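Local coordinates for protein cytosolic acyl coenzyme A thioester hydrolase (Mus musculus, PDB 2V1O) that hydrolyses fatty acyl-CoA thioesters, palmitoyl-CoA by preference, to free fatty acids and coenzyme A, this chain being its N-terminal hotdog domain, at residues L23-E28 and A68-E73. Residues are numbered along the deposited sequence; the frame is centred on the assembly and turned at random.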
loop_
_atom_site.group_PDB
_atom_site.type_symbol
_atom_site.label_atom_id
_atom_site.label_comp_id
_atom_site.label_asym_id
_atom_site.label_seq_id
_atom_site.Cartn_x
_atom_site.Cartn_y
_atom_site.Cartn_z
ATOM N N LEU A 23 -13.688 8.357 3.552
ATOM C CA LEU A 23 -13.241 9.409 4.478
ATOM C C LEU A 23 -11.820 9.856 4.152
ATOM O O LEU A 23 -11.519 11.060 4.133
ATOM C CB LEU A 23 -13.346 8.938 5.931
ATOM C CG LEU A 23 -14.762 8.850 6.516
ATOM C CD1 LEU A 23 -14.733 8.182 7.880
ATOM C CD2 LEU A 23 -15.435 10.227 6.602
ATOM N N LYS A 24 -10.951 8.883 3.893
ATOM C CA LYS A 24 -9.583 9.174 3.493
ATOM C C LYS A 24 -9.527 10.034 2.206
ATOM O O LYS A 24 -8.785 11.027 2.155
ATOM C CB LYS A 24 -8.782 7.881 3.337
ATOM C CG LYS A 24 -7.324 8.120 2.994
ATOM C CD LYS A 24 -6.478 6.899 3.355
ATOM C CE LYS A 24 -5.437 6.589 2.294
ATOM N NZ LYS A 24 -4.376 7.628 2.157
ATOM N N MET A 25 -10.316 9.669 1.196
ATOM C CA MET A 25 -10.320 10.409 -0.080
ATOM C C MET A 25 -10.859 11.829 0.117
ATOM O O MET A 25 -10.367 12.781 -0.476
ATOM C CB MET A 25 -11.180 9.696 -1.128
ATOM C CG MET A 25 -10.658 8.330 -1.614
ATOM S SD MET A 25 -11.595 7.788 -3.073
ATOM C CE MET A 25 -13.242 8.256 -2.560
ATOM N N ILE A 26 -11.889 11.946 0.946
ATOM C CA ILE A 26 -12.473 13.244 1.280
ATOM C C ILE A 26 -11.394 14.170 1.853
ATOM O O ILE A 26 -11.258 15.315 1.415
ATOM C CB ILE A 26 -13.650 13.095 2.277
ATOM C CG1 ILE A 26 -14.858 12.450 1.582
ATOM C CG2 ILE A 26 -14.070 14.470 2.836
ATOM C CD1 ILE A 26 -15.883 11.875 2.564
ATOM N N GLU A 27 -10.616 13.661 2.810
ATOM C CA GLU A 27 -9.614 14.484 3.503
ATOM C C GLU A 27 -8.453 14.842 2.573
ATOM O O GLU A 27 -7.936 15.953 2.638
ATOM C CB GLU A 27 -9.127 13.805 4.781
ATOM C CG GLU A 27 -8.529 14.764 5.809
ATOM C CD GLU A 27 -7.062 15.080 5.551
ATOM O OE1 GLU A 27 -6.252 14.135 5.450
ATOM O OE2 GLU A 27 -6.708 16.280 5.454
ATOM N N GLU A 28 -8.093 13.915 1.688
ATOM C CA GLU A 28 -7.071 14.174 0.657
ATOM C C GLU A 28 -7.450 15.376 -0.220
ATOM O O GLU A 28 -6.621 16.263 -0.458
ATOM C CB GLU A 28 -6.809 12.911 -0.176
ATOM C CG GLU A 28 -6.126 11.793 0.629
ATOM C CD GLU A 28 -6.079 10.444 -0.086
ATOM O OE1 GLU A 28 -6.986 10.128 -0.902
ATOM O OE2 GLU A 28 -5.135 9.674 0.205
ATOM N N ALA A 68 -14.970 6.356 -7.764
ATOM C CA ALA A 68 -15.239 7.409 -6.794
ATOM C C ALA A 68 -14.782 8.750 -7.369
ATOM O O ALA A 68 -13.617 8.908 -7.736
ATOM C CB ALA A 68 -14.511 7.112 -5.508
ATOM N N HIS A 69 -15.708 9.694 -7.474
ATOM C CA HIS A 69 -15.405 11.058 -7.913
ATOM C C HIS A 69 -15.441 11.955 -6.688
ATOM O O HIS A 69 -16.457 12.011 -6.014
ATOM C CB HIS A 69 -16.462 11.555 -8.905
ATOM C CG HIS A 69 -16.350 10.970 -10.280
ATOM N ND1 HIS A 69 -16.821 9.714 -10.600
ATOM C CD2 HIS A 69 -15.873 11.496 -11.433
ATOM C CE1 HIS A 69 -16.608 9.481 -11.882
ATOM N NE2 HIS A 69 -16.041 10.548 -12.411
ATOM N N VAL A 70 -14.342 12.652 -6.404
ATOM C CA VAL A 70 -14.267 13.535 -5.232
ATOM C C VAL A 70 -13.974 14.969 -5.669
ATOM O O VAL A 70 -13.005 15.231 -6.392
ATOM C CB VAL A 70 -13.216 13.038 -4.195
ATOM C CG1 VAL A 70 -13.165 13.978 -2.988
ATOM C CG2 VAL A 70 -13.537 11.628 -3.742
ATOM N N SER A 71 -14.830 15.891 -5.247
ATOM C CA SER A 71 -14.698 17.289 -5.626
ATOM C C SER A 71 -14.822 18.182 -4.393
ATOM O O SER A 71 -15.644 17.934 -3.518
ATOM C CB SER A 71 -15.736 17.652 -6.689
ATOM O OG SER A 71 -17.056 17.516 -6.190
ATOM N N ALA A 72 -13.996 19.223 -4.344
ATOM C CA ALA A 72 -13.902 20.086 -3.175
ATOM C C ALA A 72 -14.045 21.549 -3.554
ATOM O O ALA A 72 -13.681 21.965 -4.663
ATOM C CB ALA A 72 -12.576 19.873 -2.473
ATOM N N GLU A 73 -14.557 22.329 -2.614
ATOM C CA GLU A 73 -14.705 23.767 -2.809
ATOM C C GLU A 73 -14.492 24.465 -1.468
ATOM O O GLU A 73 -15.034 24.030 -0.458
ATOM C CB GLU A 73 -16.101 24.081 -3.361
ATOM C CG GLU A 73 -16.445 25.569 -3.394
ATOM C CD GLU A 73 -17.779 25.883 -4.055
ATOM O OE1 GLU A 73 -18.718 25.055 -3.998
ATOM O OE2 GLU A 73 -17.889 26.983 -4.630
#
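M25 and V70 share most of the apolar contact between helix 19-38 and strand 67-77, with M25 reaching down from the helix to A68 and V70. Its chain runs extended to the sulfur and then bends (chi3 -42°), which turns the methyl CE toward the strand. M25 CE lies 3.4 Å from A68 CB, tighter than usual for two carbons. The same M25 CE is 3.6 Å from V70 CG2, and M25 SD is 3.9 Å from A68 CB. A flexible, unbranched thioether suits this place because it can turn its terminal methyl against both A68 CB and V70 CG2, and the single methyl of alanine lets it come so near. M6 touches both M25 and A68 from a loop.

V70 meets the helix with both of its methyls. With V70 CG1 anti to the backbone N (chi1 -180°), that methyl approaches the helix backbone, 3.9 Å from M25 O and 4.4 Å from I26 CA, while CG2 packs against the M25 side chain. Valine, beta-branched, is at home in an extended strand, and here it offers two short arms to the helix. The axes of 23-28 and 68-73 come within 8.5 Å, their directions 37° apart. I26 itself adds little here, since its side chain packs on V88 and on strand 98-112.

Polar groups keep to other sides of the helix: K24 NZ forms a salt bridge with E28 OE2 (2.9 Å) one turn on, while E27 OE2 hydrogen-bonds with Y108 OH and E27 OE1 with G20 N of the second subunit.

No hydrogen bond joins the two segments; they meet through van der Waals packing and burial of apolar surface, which probably helps seat the hotdog helix against its wrapping antiparallel sheet.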